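PDB 3ON5: BH1974 protein from Bacillus halodurans, which belongs to the XdhC/CoxI family and, as in its relatives, probably assists the maturation of a molybdenum-containing xanthine dehydrogenase rather than oxidising xanthine itself. Local coordinates for residues Thr225-Trp230 with His238-Ala243; Ile291-Ser296 with Asp311-Pro316. One frame throughout, in Å; residues are numbered along the deposited sequence.

In the fold
Both contacts belong to the Rossmann domain in the C-terminal half of the chain, and they follow one another without crossing. Strand 223-229 comes first; the loop after it folds back, so contact 1 closes a short excursion before the chain enters the edge strand 245-248. The chain then passes through helix 251-257, strand 265-268 and helix 273-283 to reach strand 290-293. Contact 2 opens there and closes around helix 297-304, where strand 313-314 pairs with 290-293. The two contacts thus sit toward opposite edges of one six-stranded parallel sheet, their centres about 21 Å apart and their nearest atoms about 11 Å apart.

Contact 1 (Thr225-Trp230 with His238-Ala243); sequences TVVTDW and HFFPDA
Val227 carries this contact through both methyls, which meet different partners. CG1 sits over the centre of the Phe240 ring, 4.2 Å from the ring centroid and only 12° off the ring normal, a CH-pi contact made squarely on the face. CG2 takes the other direction: it lies 4.0 Å from Ala243 CB and also approaches Phe240 CD1, so it fills the angle between the ring and the alanine methyl. With CG1 anti to the backbone N (chi1 179°), the branch is spread so that both methyls meet the loop, and the valine and phenylalanine side chains cross at about a right angle. Two residues earlier on the strand, Thr225 also points toward the loop; its OG1 lies beside Ala243 CA (3.3 Å) and Asp242 O without bonding to either. No hydrogen bond joins the two segments, so the contact is one of packing.

This is the second strand of a Rossmann fold, 223-229, meeting the loop that leads from it to the edge strand 245-248. Where the loop comes back to the strand it makes a type I turn from Phe240 to Ala243, with a hydrogen bond from Ala243 N to Phe240 O (3.3 Å); the turn puts the phenylalanine and the alanine on the same valine. Just beyond it the backbone of Thr225 bonds to Asp244 and Glu245, where the edge strand takes up its parallel pairing.

Further out, helix 211-221 packs on the same side of the sheet: Val215 touches both Val227 and Phe240, and Val211 and Pro212 add to the surroundings of the ring. Asp242 turns the end of its side chain away from the strand, and its OD2 is hydrogen-bonded to Thr216 OG1 on that helix, which ties the turn to the helix as well.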
loop_
_atom_site.group_PDB
_atom_site.type_symbol
_atom_site.label_atom_id
_atom_site.label_comp_id
_atom_site.label_asym_id
_atom_site.label_seq_id
_atom_site.Cartn_x
_atom_site.Cartn_y
_atom_site.Cartn_z
ATOM N N THR A 225 25.476 14.606 -10.307
ATOM C CA THR A 225 25.370 16.039 -10.082
ATOM C C THR A 225 26.372 16.528 -9.028
ATOM O O THR A 225 26.488 15.957 -7.940
ATOM C CB THR A 225 23.941 16.437 -9.678
ATOM O OG1 THR A 225 23.532 15.611 -8.597
ATOM C CG2 THR A 225 22.939 16.296 -10.836
ATOM N N VAL A 226 27.098 17.606 -9.402
ATOM C CA VAL A 226 28.047 18.335 -8.566
ATOM C C VAL A 226 27.523 19.769 -8.460
ATOM O O VAL A 226 27.320 20.437 -9.476
ATOM C CB VAL A 226 29.543 18.272 -9.056
ATOM C CG1 VAL A 226 30.452 19.176 -8.223
ATOM C CG2 VAL A 226 30.068 16.842 -9.052
ATOM N N VAL A 227 27.260 20.210 -7.229
ATOM C CA VAL A 227 26.815 21.566 -6.900
ATOM C C VAL A 227 27.944 22.262 -6.210
ATOM O O VAL A 227 28.481 21.724 -5.236
ATOM C CB VAL A 227 25.527 21.604 -6.037
ATOM C CG1 VAL A 227 25.135 23.047 -5.703
ATOM C CG2 VAL A 227 24.384 20.860 -6.709
ATOM N N THR A 228 28.314 23.456 -6.697
ATOM C CA THR A 228 29.363 24.256 -6.066
ATOM C C THR A 228 28.892 25.727 -5.989
ATOM O O THR A 228 28.235 26.246 -6.899
ATOM C CB THR A 228 30.714 24.101 -6.759
ATOM O OG1 THR A 228 31.688 24.932 -6.100
ATOM C CG2 THR A 228 30.662 24.370 -8.258
ATOM N N ASP A 229 29.181 26.344 -4.837
ATOM C CA ASP A 229 28.883 27.728 -4.482
ATOM C C ASP A 229 29.823 28.125 -3.333
ATOM O O ASP A 229 30.384 27.253 -2.663
ATOM C CB ASP A 229 27.400 27.893 -4.124
ATOM C CG ASP A 229 26.890 29.323 -4.059
ATOM O OD1 ASP A 229 27.206 30.019 -3.079
ATOM O OD2 ASP A 229 26.082 29.705 -4.929
ATOM N N TRP A 230 30.041 29.428 -3.145
ATOM C CA TRP A 230 30.953 29.975 -2.149
ATOM C C TRP A 230 30.218 30.342 -0.844
ATOM O O TRP A 230 30.871 30.743 0.118
ATOM C CB TRP A 230 31.641 31.210 -2.745
ATOM C CG TRP A 230 30.708 32.329 -3.094
ATOM C CD1 TRP A 230 30.481 33.453 -2.362
ATOM C CD2 TRP A 230 29.895 32.446 -4.276
ATOM N NE1 TRP A 230 29.573 34.260 -3.004
ATOM C CE2 TRP A 230 29.195 33.666 -4.181
ATOM C CE3 TRP A 230 29.703 31.645 -5.422
ATOM C CZ2 TRP A 230 28.296 34.089 -5.164
ATOM C CZ3 TRP A 230 28.803 32.061 -6.387
ATOM C CH2 TRP A 230 28.112 33.267 -6.254
ATOM N N HIS A 238 20.335 19.330 3.068
ATOM C CA HIS A 238 18.884 19.145 2.971
ATOM C C HIS A 238 18.301 19.905 1.757
ATOM O O HIS A 238 17.262 19.473 1.250
ATOM C CB HIS A 238 18.150 19.540 4.252
ATOM C CG HIS A 238 18.339 20.956 4.668
ATOM N ND1 HIS A 238 17.495 21.958 4.219
ATOM C CD2 HIS A 238 19.249 21.488 5.518
ATOM C CE1 HIS A 238 17.932 23.070 4.786
ATOM N NE2 HIS A 238 18.986 22.839 5.579
ATOM N N PHE A 239 18.993 20.956 1.237
ATOM C CA PHE A 239 18.543 21.641 0.019
ATOM C C PHE A 239 18.764 20.788 -1.225
ATOM O O PHE A 239 17.977 20.881 -2.162
ATOM C CB PHE A 239 19.244 22.980 -0.185
ATOM C CG PHE A 239 19.020 23.990 0.895
ATOM C CD1 PHE A 239 17.740 24.455 1.182
ATOM C CD2 PHE A 239 20.097 24.566 1.555
ATOM C CE1 PHE A 239 17.532 25.402 2.186
ATOM C CE2 PHE A 239 19.893 25.537 2.539
ATOM C CZ PHE A 239 18.611 25.943 2.853
ATOM N N PHE A 240 19.840 19.971 -1.244
ATOM C CA PHE A 240 20.214 19.153 -2.396
ATOM C C PHE A 240 20.423 17.679 -1.983
ATOM O O PHE A 240 21.542 17.157 -2.054
ATOM C CB PHE A 240 21.498 19.718 -3.036
ATOM C CG PHE A 240 21.486 21.201 -3.323
ATOM C CD1 PHE A 240 20.958 21.694 -4.509
ATOM C CD2 PHE A 240 22.037 22.102 -2.427
ATOM C CE1 PHE A 240 20.963 23.063 -4.780
ATOM C CE2 PHE A 240 22.039 23.471 -2.699
ATOM C CZ PHE A 240 21.499 23.941 -3.871
ATOM N N PRO A 241 19.357 16.968 -1.559
ATOM C CA PRO A 241 19.538 15.569 -1.147
ATOM C C PRO A 241 19.904 14.632 -2.304
ATOM O O PRO A 241 20.391 13.530 -2.048
ATOM C CB PRO A 241 18.168 15.200 -0.587
ATOM C CG PRO A 241 17.230 16.102 -1.269
ATOM C CD PRO A 241 17.950 17.387 -1.384
ATOM N N ASP A 242 19.667 15.042 -3.558
ATOM C CA ASP A 242 19.939 14.197 -4.723
ATOM C C ASP A 242 21.318 14.475 -5.339
ATOM O O ASP A 242 21.740 13.731 -6.234
ATOM C CB ASP A 242 18.853 14.424 -5.780
ATOM C CG ASP A 242 17.478 13.993 -5.329
ATOM O OD1 ASP A 242 17.353 12.856 -4.803
ATOM O OD2 ASP A 242 16.512 14.766 -5.548
ATOM N N ALA A 243 21.999 15.547 -4.883
ATOM C CA ALA A 243 23.329 15.915 -5.359
ATOM C C ALA A 243 24.336 14.914 -4.870
ATOM O O ALA A 243 24.303 14.529 -3.700
ATOM C CB ALA A 243 23.713 17.324 -4.902
#

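Contact 2 (Ile291-Ser296 with Asp311-Pro316); sequences IGILGS and DHLYSP
Ile291 meets segment 311-316 through both of its backbone polar atoms. Its N donates to His312 O at 2.9 Å, with the donor tilted 20° from the carbonyl plane, and its O accepts from Tyr314 N at 2.8 Å; here the donor nitrogen lies nearly in line with the C=O bond (170°), although the N-H is bent from the line to the oxygen. The same oxygen also receives the Leu313 CA hydrogen and lies at the edge of the Tyr314 ring, in its plane. One step on, Ile293 N donates to Tyr314 O over 3.2 Å; this carbonyl takes a CA-H...O contact from Gly292 as well. Gly292 contributes no N-H to this pairing: its backbone bonds go to Val266 and Ile268 on strand 265-268.

The ladder is parallel, Ile291 beside Leu313 and Gly292 beside Tyr314, and it joins the two strands of a beta-alpha-beta unit whose crossover is helix 297-304. Strand 313-314 is the edge of the Rossmann sheet in this chain. On the helix side of the sheet, Leu313 CD1 is the meeting point of the side chains: it touches Ile293 CD1 at 3.6 Å and Ile291 CG2 at 3.9 Å. The leucine's chi1 of -178° and its second torsion together bring CD1 to the two isoleucines, while Thr300 and Leu304 of the helix also touch this leucine.

Past the ladder, Ser315 OG is hydrogen-bonded to Thr300 OG1 of the helix and lies 3.2 Å from Ile293 O. Gly295 O takes a CA-H...O contact from Pro316, which follows a cis peptide bond. Ser296 is the N-cap of helix 297-304, its OG accepting the N-H of Arg299.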
loop_
_atom_site.group_PDB
_atom_site.type_symbol
_atom_site.label_atom_id
_atom_site.label_comp_id
_atom_site.label_asym_id
_atom_site.label_seq_id
_atom_site.Cartn_x
_atom_site.Cartn_y
_atom_site.Cartn_z
ATOM N N ILE A 291 28.114 24.034 -22.201
ATOM C CA ILE A 291 28.208 25.191 -21.286
ATOM C C ILE A 291 26.903 25.959 -21.408
ATOM O O ILE A 291 26.594 26.498 -22.471
ATOM C CB ILE A 291 29.434 26.136 -21.459
ATOM C CG1 ILE A 291 30.777 25.384 -21.445
ATOM C CG2 ILE A 291 29.402 27.272 -20.403
ATOM C CD1 ILE A 291 31.943 26.244 -21.926
ATOM N N GLY A 292 26.130 25.948 -20.340
ATOM C CA GLY A 292 24.851 26.634 -20.304
ATOM C C GLY A 292 24.914 27.751 -19.291
ATOM O O GLY A 292 25.325 27.517 -18.149
ATOM N N ILE A 293 24.558 28.986 -19.713
ATOM C CA ILE A 293 24.597 30.127 -18.806
ATOM C C ILE A 293 23.195 30.712 -18.696
ATOM O O ILE A 293 22.585 31.081 -19.703
ATOM C CB ILE A 293 25.633 31.213 -19.208
ATOM C CG1 ILE A 293 26.965 30.593 -19.626
ATOM C CG2 ILE A 293 25.804 32.247 -18.070
ATOM C CD1 ILE A 293 27.949 31.579 -20.142
ATOM N N LEU A 294 22.706 30.795 -17.455
ATOM C CA LEU A 294 21.415 31.348 -17.107
ATOM C C LEU A 294 21.451 32.866 -17.277
ATOM O O LEU A 294 22.265 33.551 -16.644
ATOM C CB LEU A 294 21.083 30.947 -15.667
ATOM C CG LEU A 294 19.629 31.097 -15.230
ATOM C CD1 LEU A 294 18.770 29.989 -15.803
ATOM C CD2 LEU A 294 19.527 31.002 -13.746
ATOM N N GLY A 295 20.591 33.364 -18.164
ATOM C CA GLY A 295 20.490 34.779 -18.493
ATOM C C GLY A 295 20.260 34.982 -19.971
ATOM O O GLY A 295 19.998 34.023 -20.702
ATOM N N SER A 296 20.349 36.238 -20.406
ATOM C CA SER A 296 20.143 36.678 -21.786
ATOM C C SER A 296 21.413 36.607 -22.612
ATOM O O SER A 296 22.507 36.669 -22.047
ATOM C CB SER A 296 19.641 38.116 -21.791
ATOM O OG SER A 296 20.564 38.960 -21.123
ATOM N N ASP A 311 32.599 26.582 -28.406
ATOM C CA ASP A 311 31.864 25.824 -29.418
ATOM C C ASP A 311 30.478 25.390 -28.932
ATOM O O ASP A 311 29.526 25.502 -29.710
ATOM C CB ASP A 311 32.662 24.580 -29.831
ATOM C CG ASP A 311 34.049 24.894 -30.349
ATOM O OD1 ASP A 311 34.172 25.791 -31.228
ATOM O OD2 ASP A 311 35.015 24.231 -29.897
ATOM N N HIS A 312 30.355 24.913 -27.666
ATOM C CA HIS A 312 29.076 24.399 -27.193
ATOM C C HIS A 312 28.497 25.270 -26.069
ATOM O O HIS A 312 28.114 24.779 -25.002
ATOM C CB HIS A 312 29.233 22.943 -26.738
ATOM C CG HIS A 312 29.828 22.083 -27.810
ATOM N ND1 HIS A 312 31.178 21.791 -27.829
ATOM C CD2 HIS A 312 29.260 21.581 -28.933
ATOM C CE1 HIS A 312 31.381 21.072 -28.923
ATOM N NE2 HIS A 312 30.258 20.924 -29.623
ATOM N N LEU A 313 28.353 26.557 -26.367
ATOM C CA LEU A 313 27.751 27.525 -25.471
ATOM C C LEU A 313 26.259 27.630 -25.765
ATOM O O LEU A 313 25.864 27.712 -26.930
ATOM C CB LEU A 313 28.440 28.884 -25.605
ATOM C CG LEU A 313 27.935 29.991 -24.681
ATOM C CD1 LEU A 313 28.156 29.631 -23.216
ATOM C CD2 LEU A 313 28.530 31.330 -25.043
ATOM N N TYR A 314 25.432 27.596 -24.712
ATOM C CA TYR A 314 23.981 27.676 -24.803
ATOM C C TYR A 314 23.493 28.783 -23.891
ATOM O O TYR A 314 23.500 28.649 -22.666
ATOM C CB TYR A 314 23.336 26.321 -24.454
ATOM C CG TYR A 314 23.638 25.226 -25.453
ATOM C CD1 TYR A 314 24.837 24.518 -25.404
ATOM C CD2 TYR A 314 22.707 24.860 -26.418
ATOM C CE1 TYR A 314 25.122 23.510 -26.327
ATOM C CE2 TYR A 314 22.980 23.854 -27.346
ATOM C CZ TYR A 314 24.194 23.190 -27.305
ATOM O OH TYR A 314 24.467 22.217 -28.236
ATOM N N SER A 315 23.166 29.919 -24.494
ATOM C CA SER A 315 22.611 31.066 -23.784
ATOM C C SER A 315 21.616 31.748 -24.716
ATOM O O SER A 315 22.002 32.101 -25.832
ATOM C CB SER A 315 23.684 32.025 -23.276
ATOM O OG SER A 315 23.157 32.880 -22.271
ATOM N N PRO A 316 20.307 31.814 -24.341
ATOM C CA PRO A 316 19.713 31.424 -23.043
ATOM C C PRO A 316 19.713 29.907 -22.884
ATOM O O PRO A 316 19.683 29.151 -23.869
ATOM C CB PRO A 316 18.292 32.013 -23.107
ATOM C CG PRO A 316 18.333 33.025 -24.211
ATOM C CD PRO A 316 19.290 32.440 -25.201
#